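Local coordinates for Lmo2812 protein (Listeria monocytogenes EGD-e, PDB 5ZQA) that is a penicillin-binding protein of the S11 peptidase family that probably acts as a serine-type D-Ala-D-Ala carboxypeptidase in peptidoglycan metabolism, at residues 29-40 / 260-271; 57-68 / 152-163. One frame throughout, in Å; residues are numbered along the deposited sequence.

In the fold
A serine-peptidase domain of this class shows how chain ends and active-site loops are fastened by distant sequence. Starting at the N terminus, residues 29-36 lead into strand 37-42 of the five-stranded antiparallel sheet. The chain then reaches 57-68 and passes through helix 65-77 and four further helices to the loop 152-163, where contact 2 closes a loop within the larger one. The larger loop shuts when helix 258-272 lies back on 29-40 in contact 1. Contact 1 ties the two chain ends to the sheet, while contact 2 joins the segment running from strand 58-59 into helix 65-77, with the predicted nucleophile, to the loop after helix 139-150. The two touch lightly, Ala37 and Asn36 packing on Met58.

Contact 1: 29-40 / 260-271; sequences PNLYLSANAAAV and KRFKDTEKLMEV
Asp264 grips the backbone of the entering N-terminal segment where the C-terminal helix 258-272 lies over the five-stranded antiparallel sheet of this penicillin-binding protein's S11 peptidase domain. Its carboxylate acts as a fork: Asp264 OD1 accepts from Ser34 N at 2.9 Å and Asp264 OD2 from Ala35 N at 2.8 Å, each met on the syn side but somewhat out of the carboxylate plane. Two successive amides of the loop before strand 37-42 are thereby fixed to one buried side chain. One helical turn on, Lys267 runs extended beyond CG and delivers NZ to Tyr32 O at 2.8 Å, its CD sliding past Leu33 CD2 on the way.

Apolar contacts continue the seam. Leu268 CD2 lies 3.8 Å from Leu31 CD1 and also reaches Leu33 CD1 and Val40 CG1. With CG1 set between the backbone N and the carbonyl carbon (chi1 58°), Val40 rests this methyl on Leu268 O as well. In the next shell, Tyr50 of strand 48-52 packs against Leu31, Leu33 and Leu268, while Val252 meets Ala35 and Leu268. Ser34 OG, bonded to Gly256 N, lies beside the Lys260 chain. At the far end Pro29 and Val271 meet tip to tip, CG to CG2 at 3.5 Å.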
loop_
_atom_site.group_PDB
_atom_site.type_symbol
_atom_site.label_atom_id
_atom_site.label_comp_id
_atom_site.label_asym_id
_atom_site.label_seq_id
_atom_site.Cartn_x
_atom_site.Cartn_y
_atom_site.Cartn_z
ATOM N N PRO A 29 -11.562 -4.151 22.727
ATOM C CA PRO A 29 -12.925 -4.555 22.372
ATOM C C PRO A 29 -13.007 -5.930 21.728
ATOM O O PRO A 29 -12.007 -6.524 21.324
ATOM C CB PRO A 29 -13.362 -3.471 21.382
ATOM C CG PRO A 29 -12.091 -2.969 20.808
ATOM C CD PRO A 29 -11.107 -2.999 21.931
ATOM N N ASN A 30 -14.231 -6.426 21.656
ATOM C CA ASN A 30 -14.530 -7.707 21.056
ATOM C C ASN A 30 -15.137 -7.471 19.680
ATOM O O ASN A 30 -16.340 -7.231 19.566
ATOM C CB ASN A 30 -15.487 -8.483 21.968
ATOM C CG ASN A 30 -15.804 -9.869 21.454
ATOM O OD1 ASN A 30 -15.025 -10.469 20.710
ATOM N ND2 ASN A 30 -16.959 -10.393 21.858
ATOM N N LEU A 31 -14.306 -7.508 18.640
ATOM C CA LEU A 31 -14.793 -7.264 17.290
ATOM C C LEU A 31 -15.036 -8.561 16.544
ATOM O O LEU A 31 -14.371 -9.572 16.782
ATOM C CB LEU A 31 -13.808 -6.404 16.489
ATOM C CG LEU A 31 -13.415 -5.054 17.089
ATOM C CD1 LEU A 31 -12.369 -4.389 16.208
ATOM C CD2 LEU A 31 -14.620 -4.130 17.276
ATOM N N TYR A 32 -15.986 -8.519 15.623
ATOM C CA TYR A 32 -16.224 -9.652 14.747
ATOM C C TYR A 32 -15.998 -9.221 13.312
ATOM O O TYR A 32 -16.863 -8.613 12.684
ATOM C CB TYR A 32 -17.624 -10.210 14.973
ATOM C CG TYR A 32 -17.711 -10.843 16.339
ATOM C CD1 TYR A 32 -17.087 -12.058 16.594
ATOM C CD2 TYR A 32 -18.363 -10.205 17.386
ATOM C CE1 TYR A 32 -17.136 -12.639 17.847
ATOM C CE2 TYR A 32 -18.413 -10.780 18.651
ATOM C CZ TYR A 32 -17.795 -11.996 18.865
ATOM O OH TYR A 32 -17.838 -12.581 20.111
ATOM N N LEU A 33 -14.799 -9.521 12.827
ATOM C CA LEU A 33 -14.338 -9.047 11.528
ATOM C C LEU A 33 -14.289 -10.182 10.536
ATOM O O LEU A 33 -14.161 -11.344 10.926
ATOM C CB LEU A 33 -12.942 -8.423 11.642
ATOM C CG LEU A 33 -12.757 -7.363 12.733
ATOM C CD1 LEU A 33 -11.319 -6.878 12.779
ATOM C CD2 LEU A 33 -13.698 -6.192 12.508
ATOM N N SER A 34 -14.360 -9.850 9.250
ATOM C CA SER A 34 -14.146 -10.845 8.206
ATOM C C SER A 34 -12.673 -11.193 8.104
ATOM O O SER A 34 -12.303 -12.349 7.902
ATOM C CB SER A 34 -14.650 -10.341 6.855
ATOM O OG SER A 34 -14.326 -11.283 5.845
ATOM N N ALA A 35 -11.842 -10.171 8.245
ATOM C CA ALA A 35 -10.395 -10.318 8.145
ATOM C C ALA A 35 -9.864 -11.434 9.023
ATOM O O ALA A 35 -10.279 -11.576 10.170
ATOM C CB ALA A 35 -9.721 -9.016 8.527
ATOM N N ASN A 36 -8.924 -12.208 8.496
ATOM C CA ASN A 36 -8.275 -13.225 9.308
ATOM C C ASN A 36 -7.139 -12.669 10.163
ATOM O O ASN A 36 -6.787 -13.262 11.181
ATOM C CB ASN A 36 -7.801 -14.360 8.408
ATOM C CG ASN A 36 -8.965 -15.223 7.942
ATOM O OD1 ASN A 36 -9.795 -15.633 8.757
ATOM N ND2 ASN A 36 -9.056 -15.469 6.639
ATOM N N ALA A 37 -6.595 -11.516 9.780
ATOM C CA ALA A 37 -5.669 -10.781 10.644
ATOM C C ALA A 37 -6.024 -9.309 10.562
ATOM O O ALA A 37 -6.293 -8.796 9.475
ATOM C CB ALA A 37 -4.221 -10.999 10.233
ATOM N N ALA A 38 -6.056 -8.636 11.701
ATOM C CA ALA A 38 -6.447 -7.235 11.710
ATOM C C ALA A 38 -5.913 -6.522 12.925
ATOM O O ALA A 38 -5.662 -7.141 13.961
ATOM C CB ALA A 38 -7.944 -7.107 11.657
ATOM N N ALA A 39 -5.755 -5.212 12.804
ATOM C CA ALA A 39 -5.277 -4.414 13.920
ATOM C C ALA A 39 -5.516 -2.939 13.660
ATOM O O ALA A 39 -5.711 -2.518 12.515
ATOM C CB ALA A 39 -3.779 -4.678 14.177
ATOM N N VAL A 40 -5.516 -2.152 14.725
ATOM C CA VAL A 40 -5.474 -0.706 14.566
ATOM C C VAL A 40 -4.555 -0.168 15.653
ATOM O O VAL A 40 -4.558 -0.665 16.790
ATOM C CB VAL A 40 -6.904 -0.064 14.590
ATOM C CG1 VAL A 40 -7.674 -0.379 15.900
ATOM C CG2 VAL A 40 -6.830 1.441 14.306
ATOM N N LYS A 260 -16.330 -6.303 2.538
ATOM C CA LYS A 260 -16.029 -6.680 3.916
ATOM C C LYS A 260 -14.737 -6.049 4.439
ATOM O O LYS A 260 -14.645 -5.737 5.628
ATOM C CB LYS A 260 -15.939 -8.197 4.048
ATOM C CG LYS A 260 -17.294 -8.904 4.090
ATOM C CD LYS A 260 -17.139 -10.384 3.833
ATOM C CE LYS A 260 -18.453 -11.149 4.047
ATOM N NZ LYS A 260 -18.797 -11.152 5.485
ATOM N N ARG A 261 -13.736 -5.876 3.579
ATOM C CA ARG A 261 -12.503 -5.267 4.080
ATOM C C ARG A 261 -12.793 -3.849 4.544
ATOM O O ARG A 261 -12.161 -3.362 5.483
ATOM C CB ARG A 261 -11.386 -5.271 3.023
ATOM C CG ARG A 261 -11.504 -4.203 1.976
ATOM C CD ARG A 261 -10.389 -4.306 0.969
ATOM N NE ARG A 261 -10.871 -3.945 -0.353
ATOM C CZ ARG A 261 -10.214 -4.190 -1.478
ATOM N NH1 ARG A 261 -9.045 -4.818 -1.450
ATOM N NH2 ARG A 261 -10.743 -3.834 -2.642
ATOM N N PHE A 262 -13.757 -3.180 3.917
ATOM C CA PHE A 262 -14.048 -1.809 4.307
ATOM C C PHE A 262 -15.000 -1.760 5.514
ATOM O O PHE A 262 -14.908 -0.863 6.345
ATOM C CB PHE A 262 -14.596 -1.016 3.106
ATOM C CG PHE A 262 -13.592 -0.850 1.982
ATOM C CD1 PHE A 262 -12.360 -0.266 2.220
ATOM C CD2 PHE A 262 -13.883 -1.280 0.695
ATOM C CE1 PHE A 262 -11.437 -0.104 1.202
ATOM C CE2 PHE A 262 -12.961 -1.127 -0.328
ATOM C CZ PHE A 262 -11.731 -0.536 -0.065
ATOM N N LYS A 263 -15.901 -2.738 5.615
ATOM C CA LYS A 263 -16.741 -2.858 6.811
ATOM C C LYS A 263 -15.890 -3.130 8.036
ATOM O O LYS A 263 -16.154 -2.589 9.113
ATOM C CB LYS A 263 -17.772 -3.972 6.644
ATOM C CG LYS A 263 -18.765 -3.739 5.535
ATOM C CD LYS A 263 -19.813 -2.726 5.934
ATOM C CE LYS A 263 -20.969 -2.755 4.936
ATOM N NZ LYS A 263 -22.060 -1.850 5.357
ATOM N N ASP A 264 -14.877 -3.980 7.880
ATOM C CA ASP A 264 -13.932 -4.229 8.972
ATOM C C ASP A 264 -13.188 -2.952 9.349
ATOM O O ASP A 264 -12.973 -2.681 10.532
ATOM C CB ASP A 264 -12.885 -5.295 8.602
ATOM C CG ASP A 264 -13.465 -6.695 8.450
ATOM O OD1 ASP A 264 -14.605 -6.958 8.895
ATOM O OD2 ASP A 264 -12.743 -7.543 7.875
ATOM N N THR A 265 -12.762 -2.193 8.341
ATOM C CA THR A 265 -12.035 -0.956 8.585
ATOM C C THR A 265 -12.895 0.054 9.332
ATOM O O THR A 265 -12.395 0.759 10.207
ATOM C CB THR A 265 -11.519 -0.358 7.267
ATOM O OG1 THR A 265 -10.597 -1.280 6.690
ATOM C CG2 THR A 265 -10.796 0.970 7.492
ATOM N N GLU A 266 -14.192 0.102 9.024
ATOM C CA GLU A 266 -15.094 0.989 9.771
ATOM C C GLU A 266 -15.082 0.657 11.264
ATOM O O GLU A 266 -15.008 1.554 12.102
ATOM C CB GLU A 266 -16.527 0.902 9.240
ATOM C CG GLU A 266 -16.742 1.543 7.884
ATOM C CD GLU A 266 -18.199 1.455 7.448
ATOM O OE1 GLU A 266 -19.046 2.158 8.039
ATOM O OE2 GLU A 266 -18.501 0.665 6.530
ATOM N N LYS A 267 -15.151 -0.632 11.582
ATOM C CA LYS A 267 -15.138 -1.080 12.970
ATOM C C LYS A 267 -13.818 -0.734 13.656
ATOM O O LYS A 267 -13.799 -0.314 14.812
ATOM C CB LYS A 267 -15.391 -2.580 13.034
ATOM C CG LYS A 267 -16.823 -2.961 12.701
ATOM C CD LYS A 267 -16.948 -4.461 12.670
ATOM C CE LYS A 267 -18.369 -4.907 12.360
ATOM N NZ LYS A 267 -18.350 -6.363 12.050
ATOM N N LEU A 268 -12.712 -0.891 12.931
ATOM C CA LEU A 268 -11.398 -0.602 13.501
ATOM C C LEU A 268 -11.205 0.893 13.731
ATOM O O LEU A 268 -10.610 1.302 14.740
ATOM C CB LEU A 268 -10.282 -1.147 12.594
ATOM C CG LEU A 268 -10.192 -2.677 12.535
ATOM C CD1 LEU A 268 -9.305 -3.102 11.379
ATOM C CD2 LEU A 268 -9.645 -3.237 13.845
ATOM N N MET A 269 -11.715 1.713 12.814
ATOM C CA MET A 269 -11.595 3.159 12.964
ATOM C C MET A 269 -12.421 3.639 14.161
ATOM O O MET A 269 -11.994 4.544 14.884
ATOM C CB MET A 269 -12.013 3.869 11.666
ATOM C CG MET A 269 -10.960 3.772 10.550
ATOM S SD MET A 269 -9.385 4.488 11.095
ATOM C CE MET A 269 -8.296 4.134 9.708
ATOM N N GLU A 270 -13.573 3.008 14.392
ATOM C CA GLU A 270 -14.393 3.312 15.573
ATOM C C GLU A 270 -13.617 3.035 16.864
ATOM O O GLU A 270 -13.628 3.841 17.797
ATOM C CB GLU A 270 -15.699 2.504 15.556
ATOM C CG GLU A 270 -16.605 2.775 16.754
ATOM C CD GLU A 270 -18.053 2.387 16.502
ATOM O OE1 GLU A 270 -18.562 2.658 15.393
ATOM O OE2 GLU A 270 -18.683 1.817 17.418
ATOM N N VAL A 271 -12.939 1.895 16.914
ATOM C CA VAL A 271 -12.078 1.561 18.048
ATOM C C VAL A 271 -10.924 2.546 18.159
ATOM O O VAL A 271 -10.585 3.016 19.257
ATOM C CB VAL A 271 -11.521 0.123 17.910
ATOM C CG1 VAL A 271 -10.446 -0.155 18.963
ATOM C CG2 VAL A 271 -12.657 -0.868 18.037
HETATM O O HOH W 1 -16.977 -12.921 7.348
#

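Contact 2: 57-68 / 152-163; sequences VMPIASLSKLMT and MSSKTTFVSASG
Lys65 leaves its helix with CG beside the backbone N (chi1 -67°), runs extended, and bends at its last torsion (chi4 75°), a course that carries NZ back to Ser62 OG and across to Ser162 O. These are the lysine and serine of the SxxK motif of penicillin-binding proteins, predicted to be the proton acceptor and the acyl-ester nucleophile. Lys65 NZ donates to Ser62 OG at 2.7 Å and to Ser162 O at 3.0 Å, approaching the latter well off the C=O direction; Asn124 OD1 is a further partner. Water 2 links Ser62 OG to Ser162 O, and Ser122, another predicted active-site serine, bonds to Ser62 OG. The loop 152-163 therefore supplies a main-chain carbonyl that holds Lys65, the predicted proton acceptor.

The same loop is pinned to the helix at Thr68, whose OG1, likewise beside its backbone N, donates to Ala161 O at 2.7 Å in the carbonyl plane, on a lone pair. Just past the Lys65 anchor the backbones run close: Gly163 CA makes a CA-H...O contact with Ala61 O at 3.4 Å, and Ser62 CA meets Ser162 O in the same way. Ser64 OG, which touches Gly163 CA, donates to Ala61 O and accepts from water 3, which also bridges Val159 N and Ser160 O.

Earlier in the loop, the Phe158 ring packs against Ile60, Ser64 and Met67. Met67 CB sits over one face, 4.2 Å from the centroid, and the Met67 chain, bent at chi2 and chi3, brings CE to Phe158 CE2. Ser64 OG lies at the ring edge, and Ile60 CD1 approaches Phe158 CE1 obliquely at 3.9 Å. At the outer end, Val57 CG2 lies across the Lys155 chain, 4.0 Å from its CB.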
loop_
_atom_site.group_PDB
_atom_site.type_symbol
_atom_site.label_atom_id
_atom_site.label_comp_id
_atom_site.label_asym_id
_atom_site.label_seq_id
_atom_site.Cartn_x
_atom_site.Cartn_y
_atom_site.Cartn_z
ATOM N N VAL A 57 2.076 -14.475 9.942
ATOM C CA VAL A 57 2.619 -14.166 8.623
ATOM C C VAL A 57 1.548 -14.352 7.541
ATOM O O VAL A 57 0.946 -15.423 7.416
ATOM C CB VAL A 57 3.841 -15.035 8.315
ATOM C CG1 VAL A 57 4.377 -14.743 6.912
ATOM C CG2 VAL A 57 4.922 -14.792 9.360
ATOM N N MET A 58 1.320 -13.294 6.768
ATOM C CA MET A 58 0.237 -13.230 5.791
ATOM C C MET A 58 0.732 -12.717 4.451
ATOM O O MET A 58 1.574 -11.825 4.413
ATOM C CB MET A 58 -0.877 -12.294 6.279
ATOM C CG MET A 58 -1.466 -12.642 7.626
ATOM S SD MET A 58 -2.557 -14.071 7.517
ATOM C CE MET A 58 -4.025 -13.310 6.806
ATOM N N PRO A 59 0.193 -13.247 3.342
ATOM C CA PRO A 59 0.450 -12.642 2.028
ATOM C C PRO A 59 -0.114 -11.228 1.960
ATOM O O PRO A 59 -1.229 -10.970 2.435
ATOM C CB PRO A 59 -0.292 -13.561 1.050
ATOM C CG PRO A 59 -0.574 -14.807 1.809
ATOM C CD PRO A 59 -0.688 -14.424 3.252
ATOM N N ILE A 60 0.643 -10.308 1.374
ATOM C CA ILE A 60 0.221 -8.908 1.376
ATOM C C ILE A 60 -0.007 -8.299 -0.001
ATOM O O ILE A 60 -0.534 -7.187 -0.087
ATOM C CB ILE A 60 1.227 -8.013 2.129
ATOM C CG1 ILE A 60 2.606 -8.030 1.441
ATOM C CG2 ILE A 60 1.286 -8.423 3.603
ATOM C CD1 ILE A 60 3.567 -6.943 1.963
ATOM N N ALA A 61 0.391 -9.008 -1.057
ATOM C CA ALA A 61 0.074 -8.604 -2.432
ATOM C C ALA A 61 0.431 -7.131 -2.704
ATOM O O ALA A 61 1.544 -6.705 -2.400
ATOM C CB ALA A 61 -1.397 -8.876 -2.717
ATOM N N SER A 62 -0.508 -6.356 -3.241
ATOM C CA SER A 62 -0.229 -4.964 -3.614
ATOM C C SER A 62 0.074 -4.019 -2.449
ATOM O O SER A 62 0.451 -2.866 -2.679
ATOM C CB SER A 62 -1.396 -4.388 -4.418
ATOM O OG SER A 62 -1.359 -4.863 -5.759
ATOM N N LEU A 63 -0.074 -4.476 -1.212
ATOM C CA LEU A 63 0.363 -3.622 -0.100
ATOM C C LEU A 63 1.868 -3.398 -0.231
ATOM O O LEU A 63 2.402 -2.413 0.287
ATOM C CB LEU A 63 0.008 -4.222 1.263
ATOM C CG LEU A 63 -1.491 -4.470 1.514
ATOM C CD1 LEU A 63 -1.702 -5.056 2.904
ATOM C CD2 LEU A 63 -2.293 -3.187 1.339
ATOM N N SER A 64 2.541 -4.294 -0.963
ATOM C CA SER A 64 3.960 -4.129 -1.287
ATOM C C SER A 64 4.270 -2.794 -1.944
ATOM O O SER A 64 5.391 -2.271 -1.812
ATOM C CB SER A 64 4.433 -5.236 -2.232
ATOM O OG SER A 64 4.290 -6.517 -1.653
ATOM N N LYS A 65 3.292 -2.243 -2.658
ATOM C CA LYS A 65 3.497 -0.976 -3.346
ATOM C C LYS A 65 3.789 0.186 -2.405
ATOM O O LYS A 65 4.333 1.204 -2.840
ATOM C CB LYS A 65 2.284 -0.653 -4.213
ATOM C CG LYS A 65 2.107 -1.621 -5.381
ATOM C CD LYS A 65 0.811 -1.339 -6.116
ATOM C CE LYS A 65 0.732 -2.107 -7.436
ATOM N NZ LYS A 65 0.458 -3.538 -7.200
ATOM N N LEU A 66 3.472 0.040 -1.120
ATOM C CA LEU A 66 3.830 1.087 -0.162
ATOM C C LEU A 66 5.343 1.166 0.015
ATOM O O LEU A 66 5.886 2.251 0.213
ATOM C CB LEU A 66 3.153 0.858 1.189
ATOM C CG LEU A 66 1.627 1.035 1.135
ATOM C CD1 LEU A 66 0.988 0.687 2.462
ATOM C CD2 LEU A 66 1.243 2.464 0.736
ATOM N N MET A 67 6.029 0.027 -0.069
ATOM C CA MET A 67 7.483 0.063 0.051
ATOM C C MET A 67 8.087 0.625 -1.228
ATOM O O MET A 67 9.045 1.401 -1.179
ATOM C CB MET A 67 8.070 -1.322 0.337
ATOM C CG MET A 67 9.608 -1.328 0.330
ATOM S SD MET A 67 10.356 -0.230 1.555
ATOM C CE MET A 67 10.274 -1.258 3.022
ATOM N N THR A 68 7.525 0.247 -2.375
ATOM C CA THR A 68 7.979 0.840 -3.626
ATOM C C THR A 68 7.762 2.359 -3.610
ATOM O O THR A 68 8.655 3.099 -4.010
ATOM C CB THR A 68 7.276 0.185 -4.825
ATOM O OG1 THR A 68 7.509 -1.230 -4.746
ATOM C CG2 THR A 68 7.812 0.712 -6.176
ATOM N N MET A 152 11.658 -3.117 10.442
ATOM C CA MET A 152 10.663 -4.174 10.296
ATOM C C MET A 152 11.264 -5.522 10.702
ATOM O O MET A 152 12.483 -5.704 10.674
ATOM C CB MET A 152 10.121 -4.231 8.868
ATOM C CG MET A 152 9.458 -2.939 8.419
ATOM S SD MET A 152 8.883 -3.005 6.704
ATOM C CE MET A 152 7.456 -4.067 6.825
ATOM N N SER A 153 10.408 -6.465 11.074
ATOM C CA SER A 153 10.881 -7.735 11.621
ATOM C C SER A 153 11.291 -8.726 10.535
ATOM O O SER A 153 11.064 -8.510 9.336
ATOM C CB SER A 153 9.811 -8.375 12.512
ATOM O OG SER A 153 8.888 -9.113 11.728
ATOM N N SER A 154 11.877 -9.833 10.968
ATOM C CA SER A 154 12.282 -10.883 10.050
ATOM C C SER A 154 11.102 -11.635 9.439
ATOM O O SER A 154 11.292 -12.491 8.575
ATOM C CB SER A 154 13.199 -11.876 10.761
ATOM O OG SER A 154 12.490 -12.535 11.795
ATOM N N LYS A 155 9.877 -11.314 9.858
ATOM C CA LYS A 155 8.716 -11.974 9.280
ATOM C C LYS A 155 8.289 -11.355 7.952
ATOM O O LYS A 155 7.457 -11.927 7.240
ATOM C CB LYS A 155 7.538 -11.953 10.254
ATOM C CG LYS A 155 7.767 -12.846 11.450
ATOM C CD LYS A 155 6.592 -12.816 12.407
ATOM C CE LYS A 155 6.861 -13.711 13.609
ATOM N NZ LYS A 155 5.687 -13.784 14.527
ATOM N N THR A 156 8.828 -10.184 7.633
ATOM C CA THR A 156 8.511 -9.525 6.360
ATOM C C THR A 156 9.513 -9.870 5.262
ATOM O O THR A 156 10.713 -9.796 5.485
ATOM C CB THR A 156 8.478 -7.995 6.519
ATOM O OG1 THR A 156 7.385 -7.644 7.373
ATOM C CG2 THR A 156 8.296 -7.289 5.156
ATOM N N THR A 157 9.010 -10.266 4.093
ATOM C CA THR A 157 9.834 -10.374 2.888
ATOM C C THR A 157 9.058 -9.894 1.667
ATOM O O THR A 157 7.925 -10.321 1.421
ATOM C CB THR A 157 10.332 -11.817 2.620
ATOM O OG1 THR A 157 9.240 -12.727 2.726
ATOM C CG2 THR A 157 11.411 -12.229 3.607
ATOM N N PHE A 158 9.676 -8.982 0.927
ATOM C CA PHE A 158 9.162 -8.508 -0.354
ATOM C C PHE A 158 9.793 -9.306 -1.484
ATOM O O PHE A 158 10.962 -9.688 -1.398
ATOM C CB PHE A 158 9.456 -7.015 -0.534
ATOM C CG PHE A 158 8.832 -6.145 0.519
ATOM C CD1 PHE A 158 7.478 -5.857 0.480
ATOM C CD2 PHE A 158 9.603 -5.603 1.540
ATOM C CE1 PHE A 158 6.887 -5.060 1.441
ATOM C CE2 PHE A 158 9.015 -4.801 2.515
ATOM C CZ PHE A 158 7.652 -4.533 2.462
ATOM N N VAL A 159 9.030 -9.539 -2.547
ATOM C CA VAL A 159 9.532 -10.348 -3.663
ATOM C C VAL A 159 9.538 -9.589 -4.988
ATOM O O VAL A 159 10.159 -10.035 -5.957
ATOM C CB VAL A 159 8.707 -11.663 -3.830
ATOM C CG1 VAL A 159 8.761 -12.514 -2.556
ATOM C CG2 VAL A 159 7.254 -11.382 -4.207
ATOM N N SER A 160 8.839 -8.457 -5.035
ATOM C CA SER A 160 8.675 -7.705 -6.275
ATOM C C SER A 160 8.172 -6.303 -5.971
ATOM O O SER A 160 7.576 -6.077 -4.923
ATOM C CB SER A 160 7.694 -8.414 -7.210
ATOM O OG SER A 160 6.372 -8.364 -6.682
ATOM N N ALA A 161 8.416 -5.360 -6.879
ATOM C CA ALA A 161 7.959 -3.988 -6.695
ATOM C C ALA A 161 6.433 -3.884 -6.593
ATOM O O ALA A 161 5.902 -3.020 -5.886
ATOM C CB ALA A 161 8.462 -3.113 -7.835
ATOM N N SER A 162 5.739 -4.762 -7.313
ATOM C CA SER A 162 4.286 -4.733 -7.363
ATOM C C SER A 162 3.619 -5.511 -6.240
ATOM O O SER A 162 2.501 -5.198 -5.822
ATOM C CB SER A 162 3.806 -5.295 -8.701
ATOM O OG SER A 162 4.262 -6.629 -8.873
ATOM N N GLY A 163 4.297 -6.553 -5.784
ATOM C CA GLY A 163 3.679 -7.505 -4.883
ATOM C C GLY A 163 3.135 -8.728 -5.604
ATOM O O GLY A 163 2.557 -9.607 -4.971
HETATM O O HOH W 2 0.123 -7.069 -6.745
HETATM O O HOH W 3 6.755 -7.586 -2.772
#